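Local coordinates for protein Stk_08120 (Sulfolobus tokodaii str. 7, PDB 2EJX) that probably carries fatty acids, as a member of a thermoacidophile-specific family in the Bet v 1-like clan, at residues Lys6-Ile17 and Lys90-Glu101; Ala57-Arg65 and Ile75-Asn83. All coordinates share one frame; numbering follows the deposited sequence.

Contact 1. Residues Lys6-Ile17 and Lys90-Glu101; sequences KVEKEIKTNQDI and KKDNNTLQIILE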
# COMPACT_ATOMS: atom_id res chain seq x y z
N LYS A 6 -13.05 2.70 -6.73
CA LYS A 6 -11.58 2.67 -6.48
C LYS A 6 -11.09 4.03 -6.02
O LYS A 6 -11.68 5.06 -6.39
CB LYS A 6 -10.83 2.22 -7.74
CG LYS A 6 -11.13 2.99 -9.03
CD LYS A 6 -10.51 2.28 -10.23
CE LYS A 6 -10.11 3.26 -11.33
NZ LYS A 6 -11.22 3.59 -12.30
N VAL A 7 -10.03 4.02 -5.20
CA VAL A 7 -9.38 5.24 -4.69
C VAL A 7 -8.00 5.19 -5.34
O VAL A 7 -7.40 4.12 -5.39
CB VAL A 7 -9.21 5.19 -3.14
CG1 VAL A 7 -8.54 6.49 -2.61
CG2 VAL A 7 -10.56 5.00 -2.46
N GLU A 8 -7.53 6.31 -5.87
CA GLU A 8 -6.18 6.30 -6.44
C GLU A 8 -5.40 7.58 -6.23
O GLU A 8 -5.94 8.58 -5.80
CB GLU A 8 -6.23 5.96 -7.93
CG GLU A 8 -7.03 6.86 -8.77
CD GLU A 8 -7.26 6.22 -10.12
OE1 GLU A 8 -6.27 5.86 -10.80
OE2 GLU A 8 -8.44 6.07 -10.50
N LYS A 9 -4.12 7.53 -6.60
CA LYS A 9 -3.22 8.63 -6.34
C LYS A 9 -2.02 8.46 -7.25
O LYS A 9 -1.44 7.39 -7.30
CB LYS A 9 -2.76 8.60 -4.85
CG LYS A 9 -1.85 9.82 -4.47
CD LYS A 9 -2.74 11.05 -4.18
CE LYS A 9 -1.93 12.33 -4.04
NZ LYS A 9 -2.92 13.45 -3.88
N GLU A 10 -1.62 9.54 -7.92
CA GLU A 10 -0.41 9.57 -8.70
C GLU A 10 0.66 10.06 -7.77
O GLU A 10 0.39 10.96 -6.96
CB GLU A 10 -0.57 10.59 -9.85
CG GLU A 10 0.68 10.76 -10.65
CD GLU A 10 0.47 11.62 -11.87
OE1 GLU A 10 0.68 12.83 -11.77
OE2 GLU A 10 0.07 11.07 -12.92
N ILE A 11 1.83 9.43 -7.84
CA ILE A 11 2.99 9.86 -7.07
C ILE A 11 4.13 10.13 -8.02
O ILE A 11 4.47 9.28 -8.86
CB ILE A 11 3.40 8.77 -6.06
CG1 ILE A 11 2.24 8.52 -5.07
CG2 ILE A 11 4.76 9.15 -5.31
CD1 ILE A 11 2.60 7.69 -3.86
N LYS A 12 4.76 11.29 -7.83
CA LYS A 12 5.94 11.71 -8.56
C LYS A 12 7.17 11.49 -7.68
O LYS A 12 7.16 11.84 -6.49
CB LYS A 12 5.81 13.19 -8.93
CG LYS A 12 4.64 13.46 -9.91
CD LYS A 12 5.21 13.40 -11.35
CE LYS A 12 4.15 13.47 -12.42
NZ LYS A 12 4.75 13.03 -13.75
N THR A 13 8.24 10.94 -8.26
CA THR A 13 9.45 10.66 -7.50
C THR A 13 10.72 10.93 -8.30
O THR A 13 10.76 10.72 -9.51
CB THR A 13 9.47 9.18 -6.98
OG1 THR A 13 10.69 8.89 -6.28
CG2 THR A 13 9.36 8.19 -8.14
N ASN A 14 11.73 11.47 -7.62
CA ASN A 14 13.08 11.56 -8.13
C ASN A 14 13.97 10.42 -7.67
O ASN A 14 15.19 10.43 -7.93
CB ASN A 14 13.70 12.87 -7.65
CG ASN A 14 13.18 14.07 -8.39
OD1 ASN A 14 12.69 13.96 -9.52
ND2 ASN A 14 13.36 15.24 -7.79
N GLN A 15 13.42 9.46 -6.93
CA GLN A 15 14.20 8.32 -6.49
C GLN A 15 14.23 7.32 -7.65
O GLN A 15 13.40 7.43 -8.57
CB GLN A 15 13.59 7.68 -5.22
CG GLN A 15 13.89 8.36 -3.91
CD GLN A 15 15.23 7.93 -3.36
OE1 GLN A 15 15.85 7.01 -3.87
NE2 GLN A 15 15.70 8.61 -2.34
N ASP A 16 15.15 6.36 -7.62
CA ASP A 16 15.21 5.37 -8.69
C ASP A 16 13.89 4.63 -8.68
O ASP A 16 13.54 3.99 -7.69
CB ASP A 16 16.37 4.39 -8.49
CG ASP A 16 16.42 3.29 -9.55
OD1 ASP A 16 15.49 2.47 -9.64
OD2 ASP A 16 17.41 3.23 -10.31
N ILE A 17 13.17 4.72 -9.78
CA ILE A 17 11.81 4.20 -9.84
C ILE A 17 11.71 2.71 -9.59
O ILE A 17 10.71 2.24 -9.10
CB ILE A 17 11.10 4.56 -11.19
CG1 ILE A 17 9.60 4.23 -11.11
CG2 ILE A 17 11.79 3.84 -12.41
CD1 ILE A 17 8.75 5.24 -10.31
N LYS A 90 3.98 1.39 -12.34
CA LYS A 90 4.91 2.34 -12.87
C LYS A 90 4.31 2.94 -14.15
O LYS A 90 3.91 2.21 -15.04
CB LYS A 90 6.28 1.67 -13.14
CG LYS A 90 7.23 2.53 -13.98
CD LYS A 90 8.60 1.97 -13.98
CE LYS A 90 9.46 2.67 -15.01
NZ LYS A 90 10.74 1.93 -15.25
N LYS A 91 4.28 4.27 -14.24
CA LYS A 91 3.76 4.96 -15.42
C LYS A 91 4.88 5.47 -16.31
O LYS A 91 4.74 5.44 -17.55
CB LYS A 91 2.80 6.08 -15.01
CG LYS A 91 1.65 5.61 -14.18
CD LYS A 91 0.43 6.53 -14.28
CE LYS A 91 0.74 7.93 -13.82
NZ LYS A 91 -0.50 8.70 -13.54
N ASP A 92 5.96 5.97 -15.71
CA ASP A 92 7.18 6.33 -16.46
C ASP A 92 8.30 6.36 -15.46
O ASP A 92 8.11 5.86 -14.33
CB ASP A 92 7.08 7.68 -17.19
CG ASP A 92 6.63 8.83 -16.27
OD1 ASP A 92 7.11 8.97 -15.11
OD2 ASP A 92 5.76 9.59 -16.73
N ASN A 93 9.44 6.96 -15.84
CA ASN A 93 10.65 6.94 -14.99
C ASN A 93 10.53 7.75 -13.69
O ASN A 93 11.37 7.60 -12.78
CB ASN A 93 11.88 7.45 -15.78
CG ASN A 93 13.15 7.54 -14.90
OD1 ASN A 93 13.60 8.64 -14.52
ND2 ASN A 93 13.69 6.38 -14.53
N ASN A 94 9.51 8.60 -13.59
CA ASN A 94 9.38 9.45 -12.40
C ASN A 94 8.00 9.45 -11.78
O ASN A 94 7.71 10.33 -11.01
CB ASN A 94 9.75 10.93 -12.71
CG ASN A 94 11.20 11.11 -13.10
OD1 ASN A 94 12.10 11.15 -12.24
ND2 ASN A 94 11.44 11.28 -14.41
N THR A 95 7.15 8.50 -12.17
CA THR A 95 5.74 8.57 -11.81
C THR A 95 5.19 7.16 -11.64
O THR A 95 5.48 6.27 -12.46
CB THR A 95 4.89 9.27 -12.91
OG1 THR A 95 5.62 10.38 -13.42
CG2 THR A 95 3.57 9.77 -12.36
N LEU A 96 4.39 6.98 -10.60
CA LEU A 96 3.64 5.78 -10.43
C LEU A 96 2.19 6.08 -10.09
O LEU A 96 1.83 7.24 -9.79
CB LEU A 96 4.29 4.83 -9.41
CG LEU A 96 4.53 5.24 -7.96
CD1 LEU A 96 3.30 5.08 -7.04
CD2 LEU A 96 5.69 4.45 -7.40
N GLN A 97 1.36 5.05 -10.16
CA GLN A 97 -0.04 5.15 -9.76
C GLN A 97 -0.35 4.08 -8.74
O GLN A 97 0.05 2.94 -8.92
CB GLN A 97 -0.96 4.98 -11.01
CG GLN A 97 -2.44 5.45 -10.82
CD GLN A 97 -2.68 6.96 -10.74
OE1 GLN A 97 -3.73 7.41 -10.25
NE2 GLN A 97 -1.75 7.74 -11.21
N ILE A 98 -1.11 4.45 -7.71
CA ILE A 98 -1.63 3.52 -6.71
C ILE A 98 -3.14 3.52 -6.85
O ILE A 98 -3.76 4.60 -6.88
CB ILE A 98 -1.24 3.95 -5.27
CG1 ILE A 98 0.30 4.09 -5.18
CG2 ILE A 98 -1.84 2.99 -4.22
CD1 ILE A 98 0.82 4.44 -3.78
N ILE A 99 -3.71 2.32 -7.00
CA ILE A 99 -5.15 2.18 -7.13
C ILE A 99 -5.58 1.11 -6.12
O ILE A 99 -5.10 -0.02 -6.20
CB ILE A 99 -5.57 1.66 -8.54
CG1 ILE A 99 -4.99 2.54 -9.65
CG2 ILE A 99 -7.08 1.60 -8.65
CD1 ILE A 99 -3.77 1.90 -10.34
N LEU A 100 -6.49 1.46 -5.22
CA LEU A 100 -7.10 0.51 -4.30
C LEU A 100 -8.55 0.24 -4.69
O LEU A 100 -9.39 1.17 -4.72
CB LEU A 100 -7.08 1.04 -2.87
CG LEU A 100 -7.62 0.07 -1.80
CD1 LEU A 100 -6.82 -1.24 -1.70
CD2 LEU A 100 -7.67 0.77 -0.41
N GLU A 101 -8.85 -1.03 -4.98
CA GLU A 101 -10.22 -1.41 -5.34
C GLU A 101 -10.75 -2.41 -4.31
O GLU A 101 -10.24 -3.52 -4.19
CB GLU A 101 -10.28 -1.98 -6.76
CG GLU A 101 -9.88 -1.02 -7.86
CD GLU A 101 -9.86 -1.66 -9.25
OE1 GLU A 101 -10.15 -2.88 -9.35
OE2 GLU A 101 -9.50 -0.96 -10.24
O HOH W 1 14.07 6.32 -12.07

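Contact 2. Residues Ala57-Arg65 and Ile75-Asn83; sequences AFSYKVKGR and IIYDSDRGN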
# COMPACT_ATOMS: atom_id res chain seq x y z
N ALA A 57 -15.05 2.93 14.90
CA ALA A 57 -15.26 1.82 15.84
C ALA A 57 -14.91 0.44 15.30
O ALA A 57 -15.10 -0.57 15.99
CB ALA A 57 -16.70 1.84 16.39
N PHE A 58 -14.34 0.39 14.09
CA PHE A 58 -14.21 -0.86 13.38
C PHE A 58 -12.81 -1.43 13.29
O PHE A 58 -12.03 -0.99 12.47
CB PHE A 58 -14.77 -0.68 11.98
CG PHE A 58 -16.12 -0.03 12.00
CD1 PHE A 58 -17.20 -0.72 12.53
CD2 PHE A 58 -16.30 1.26 11.54
CE1 PHE A 58 -18.47 -0.12 12.59
CE2 PHE A 58 -17.57 1.88 11.60
CZ PHE A 58 -18.63 1.18 12.12
N SER A 59 -12.53 -2.45 14.10
CA SER A 59 -11.32 -3.25 13.94
C SER A 59 -11.46 -4.20 12.77
O SER A 59 -12.55 -4.73 12.48
CB SER A 59 -11.07 -4.07 15.20
OG SER A 59 -10.83 -3.17 16.27
N TYR A 60 -10.34 -4.46 12.10
CA TYR A 60 -10.37 -5.41 11.01
C TYR A 60 -9.06 -6.18 10.96
O TYR A 60 -8.03 -5.72 11.49
CB TYR A 60 -10.64 -4.73 9.66
CG TYR A 60 -9.56 -3.77 9.24
CD1 TYR A 60 -8.51 -4.19 8.42
CD2 TYR A 60 -9.55 -2.45 9.72
CE1 TYR A 60 -7.50 -3.32 8.04
CE2 TYR A 60 -8.54 -1.56 9.34
CZ TYR A 60 -7.51 -2.02 8.52
OH TYR A 60 -6.50 -1.16 8.13
N LYS A 61 -9.16 -7.37 10.40
CA LYS A 61 -8.01 -8.26 10.16
C LYS A 61 -7.90 -8.45 8.68
O LYS A 61 -8.85 -8.92 8.03
CB LYS A 61 -8.25 -9.62 10.80
CG LYS A 61 -7.91 -9.69 12.23
CD LYS A 61 -8.40 -11.01 12.85
CE LYS A 61 -7.29 -12.05 12.96
NZ LYS A 61 -7.12 -12.83 11.71
N VAL A 62 -6.75 -8.11 8.11
CA VAL A 62 -6.55 -8.28 6.68
C VAL A 62 -5.32 -9.19 6.47
O VAL A 62 -4.36 -9.18 7.28
CB VAL A 62 -6.48 -6.90 5.92
CG1 VAL A 62 -5.38 -6.04 6.46
CG2 VAL A 62 -6.34 -7.07 4.43
N LYS A 63 -5.39 -10.03 5.45
CA LYS A 63 -4.22 -10.82 5.02
C LYS A 63 -4.25 -10.94 3.50
O LYS A 63 -5.25 -10.66 2.85
CB LYS A 63 -4.21 -12.21 5.70
CG LYS A 63 -5.26 -13.14 5.13
CD LYS A 63 -5.40 -14.35 6.04
CE LYS A 63 -6.20 -15.48 5.36
NZ LYS A 63 -7.61 -15.28 5.63
N GLY A 64 -3.14 -11.30 2.89
CA GLY A 64 -3.11 -11.30 1.45
C GLY A 64 -1.73 -11.68 0.88
O GLY A 64 -0.86 -12.09 1.62
N ARG A 65 -1.60 -11.49 -0.42
CA ARG A 65 -0.43 -11.96 -1.20
C ARG A 65 -0.06 -10.94 -2.25
O ARG A 65 -0.91 -10.31 -2.84
CB ARG A 65 -0.75 -13.31 -1.89
CG ARG A 65 0.43 -13.94 -2.69
CD ARG A 65 0.47 -15.48 -2.57
NE ARG A 65 1.87 -15.92 -2.60
CZ ARG A 65 2.35 -16.99 -1.97
NH1 ARG A 65 1.55 -17.77 -1.25
NH2 ARG A 65 3.65 -17.27 -2.06
N ILE A 75 -1.44 -6.50 -5.05
CA ILE A 75 -1.60 -7.11 -3.72
C ILE A 75 -3.06 -7.51 -3.58
O ILE A 75 -3.96 -6.66 -3.56
CB ILE A 75 -1.18 -6.15 -2.58
CG1 ILE A 75 0.28 -5.69 -2.81
CG2 ILE A 75 -1.31 -6.83 -1.21
CD1 ILE A 75 0.90 -4.84 -1.69
N ILE A 76 -3.29 -8.82 -3.54
CA ILE A 76 -4.66 -9.35 -3.41
C ILE A 76 -4.93 -9.64 -1.95
O ILE A 76 -4.13 -10.31 -1.29
CB ILE A 76 -4.80 -10.59 -4.30
CG1 ILE A 76 -4.50 -10.16 -5.74
CG2 ILE A 76 -6.20 -11.18 -4.17
CD1 ILE A 76 -4.62 -11.27 -6.79
N TYR A 77 -6.02 -9.12 -1.40
CA TYR A 77 -6.24 -9.28 0.03
C TYR A 77 -7.69 -9.65 0.36
O TYR A 77 -8.58 -9.41 -0.46
CB TYR A 77 -5.85 -8.01 0.78
CG TYR A 77 -6.73 -6.82 0.43
CD1 TYR A 77 -7.94 -6.60 1.12
CD2 TYR A 77 -6.36 -5.91 -0.60
CE1 TYR A 77 -8.76 -5.50 0.80
CE2 TYR A 77 -7.19 -4.83 -0.90
CZ TYR A 77 -8.37 -4.65 -0.20
OH TYR A 77 -9.15 -3.59 -0.51
N ASP A 78 -7.88 -10.24 1.55
CA ASP A 78 -9.22 -10.50 2.14
C ASP A 78 -9.27 -10.05 3.56
O ASP A 78 -8.31 -10.17 4.27
CB ASP A 78 -9.59 -12.01 2.06
CG ASP A 78 -8.61 -12.93 2.82
OD1 ASP A 78 -7.67 -13.45 2.15
OD2 ASP A 78 -8.76 -13.15 4.05
N SER A 79 -10.42 -9.57 4.02
CA SER A 79 -10.53 -9.19 5.41
C SER A 79 -11.95 -9.42 5.85
O SER A 79 -12.80 -9.73 5.00
CB SER A 79 -10.20 -7.72 5.63
OG SER A 79 -11.29 -6.91 5.22
N ASP A 80 -12.19 -9.24 7.15
CA ASP A 80 -13.54 -9.37 7.73
C ASP A 80 -14.45 -8.20 7.32
O ASP A 80 -15.64 -8.18 7.67
CB ASP A 80 -13.52 -9.58 9.25
CG ASP A 80 -12.59 -8.61 10.00
OD1 ASP A 80 -11.91 -7.80 9.35
OD2 ASP A 80 -12.53 -8.69 11.26
N ARG A 81 -13.89 -7.22 6.61
CA ARG A 81 -14.65 -6.03 6.21
C ARG A 81 -14.69 -5.88 4.69
O ARG A 81 -15.03 -4.83 4.18
CB ARG A 81 -14.05 -4.76 6.83
CG ARG A 81 -13.81 -4.77 8.33
CD ARG A 81 -15.06 -4.94 9.14
NE ARG A 81 -14.81 -4.67 10.56
CZ ARG A 81 -15.77 -4.45 11.47
NH1 ARG A 81 -17.05 -4.44 11.10
NH2 ARG A 81 -15.44 -4.24 12.74
N GLY A 82 -14.28 -6.92 3.97
CA GLY A 82 -14.34 -6.87 2.50
C GLY A 82 -13.01 -7.30 1.90
O GLY A 82 -12.00 -7.34 2.60
N ASN A 83 -13.02 -7.62 0.61
CA ASN A 83 -11.82 -8.13 -0.09
C ASN A 83 -11.49 -7.16 -1.21
O ASN A 83 -12.30 -6.29 -1.57
CB ASN A 83 -12.03 -9.55 -0.65
CG ASN A 83 -12.36 -10.61 0.43
OD1 ASN A 83 -12.30 -10.37 1.65
ND2 ASN A 83 -12.66 -11.83 -0.03
O HOH W 2 -11.75 -7.68 13.62
O HOH W 3 -8.50 -11.93 6.96

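Contact 1. Residues Lys6-Ile17 and Lys90-Glu101
The N-terminal edge strand of the Bet v 1-like antiparallel sheet, residues 7-12, pairs here with strand 95-101, into which the type I turn Asp92-Thr95 leads from strand 82-92. Paired backbone bonds join Val7 to Leu100, Lys9 to Ile98 and Ile11 to Leu96; Thr13 N then reaches Asn94 O (2.9 Å) from above the carbonyl plane. On the inner face Ile11 packs under helix 105-137, Leu96 and Ile98 against helix 17-24: Ile11 lies alongside Leu96, CB to CD1 3.8 Å, and its CD1 meets Ile98 CD1, while Lys9 leads off to a salt bridge with Asp120. The other face, with Glu8, Glu10, Lys12, Thr95 and Gln97, is largely polar. Glu10, extended with CG anti to the backbone N (chi1 176°), crosses Lys91 at about a right angle and offers the anti lone pair of OE2 to NZ in a salt bridge modelled short, 2.5 Å. Beside it Thr95 OG1 accepts from Lys12 NZ (2.8 Å) and donates to Asp92 OD1 (2.7 Å). A valine in its place would probably leave Lys12 NZ without this acceptor and Asp92 OD1 with one donor fewer. Past the strand, Ile17 CB settles on Asn93 O at 3.4 Å, and one water accepts from Ile17 N and donates to Asn93 O.

Contact 2. Residues Ala57-Arg65 and Ile75-Asn83
Arg81 grips the backbone of Ser59 side-on: NE at 3.0 Å and NH2 at 2.9 Å both donate to the single atom Ser59 O, which lies in the guanidinium plane. On the charged outer face, Lys63 NZ forms a salt bridge on the syn lone pair of Asp78 OD2 (2.9 Å); the lysine is bent at its last torsion (chi4 -88°), which turns NZ back onto the carboxylate. Asp80 takes over where the regular pairing fades. Its OD1 accepts from Lys61 N at 3.0 Å, in place of a backbone carbonyl, whereas Asp80 N to Lys61 O is weak. Farther along the hairpin, Lys63 pairs with Asp78 and Arg65 with Ile76 through two backbone bonds each. The type I turn 79-82 is tied by Ser79 OG, which accepts from Arg81 N and donates to Gly82 O (2.7 Å).

Packing follows. Phe58 CB lies over one face of the guanidinium, whose NH2 meets the phenyl ring at its edge, the two planes 78° apart. Val62 CG2 rests against Tyr77 CD1 at 3.7 Å; the tyrosine hydroxyl bonds to His102. Gly64 suits its place opposite Tyr77, since a side chain there would strike Ile76 O. Residues 58-61 are thus held to the turn mainly by side chains reaching backbone atoms: at the open end of the hairpin Asp80 and Arg81 stand in for regular strand pairing, which has faded to one weak bond.

The two contacts share one seven-stranded antiparallel sheet, their centres about 23 Å apart on opposite sides of the chain's centre. Contact 1 joins the edge strand 7-12 to strand 95-102; contact 2 joins the neighbouring strands 58-69 and 72-79. Strand 82-92 lies between these pairs and supplies residues to both contacts, its start to contact 2 and its end to contact 1. Along the chain, contact 2, a local hairpin, is nested inside the long loop that contact 1 closes. They touch where Leu100 CD1 packs on Tyr77 OH (3.5 Å). Contact 1 adds the N-terminal strand beside the last strand, at the edge of a sheet otherwise built from successive strands, as in Bet v 1-like folds.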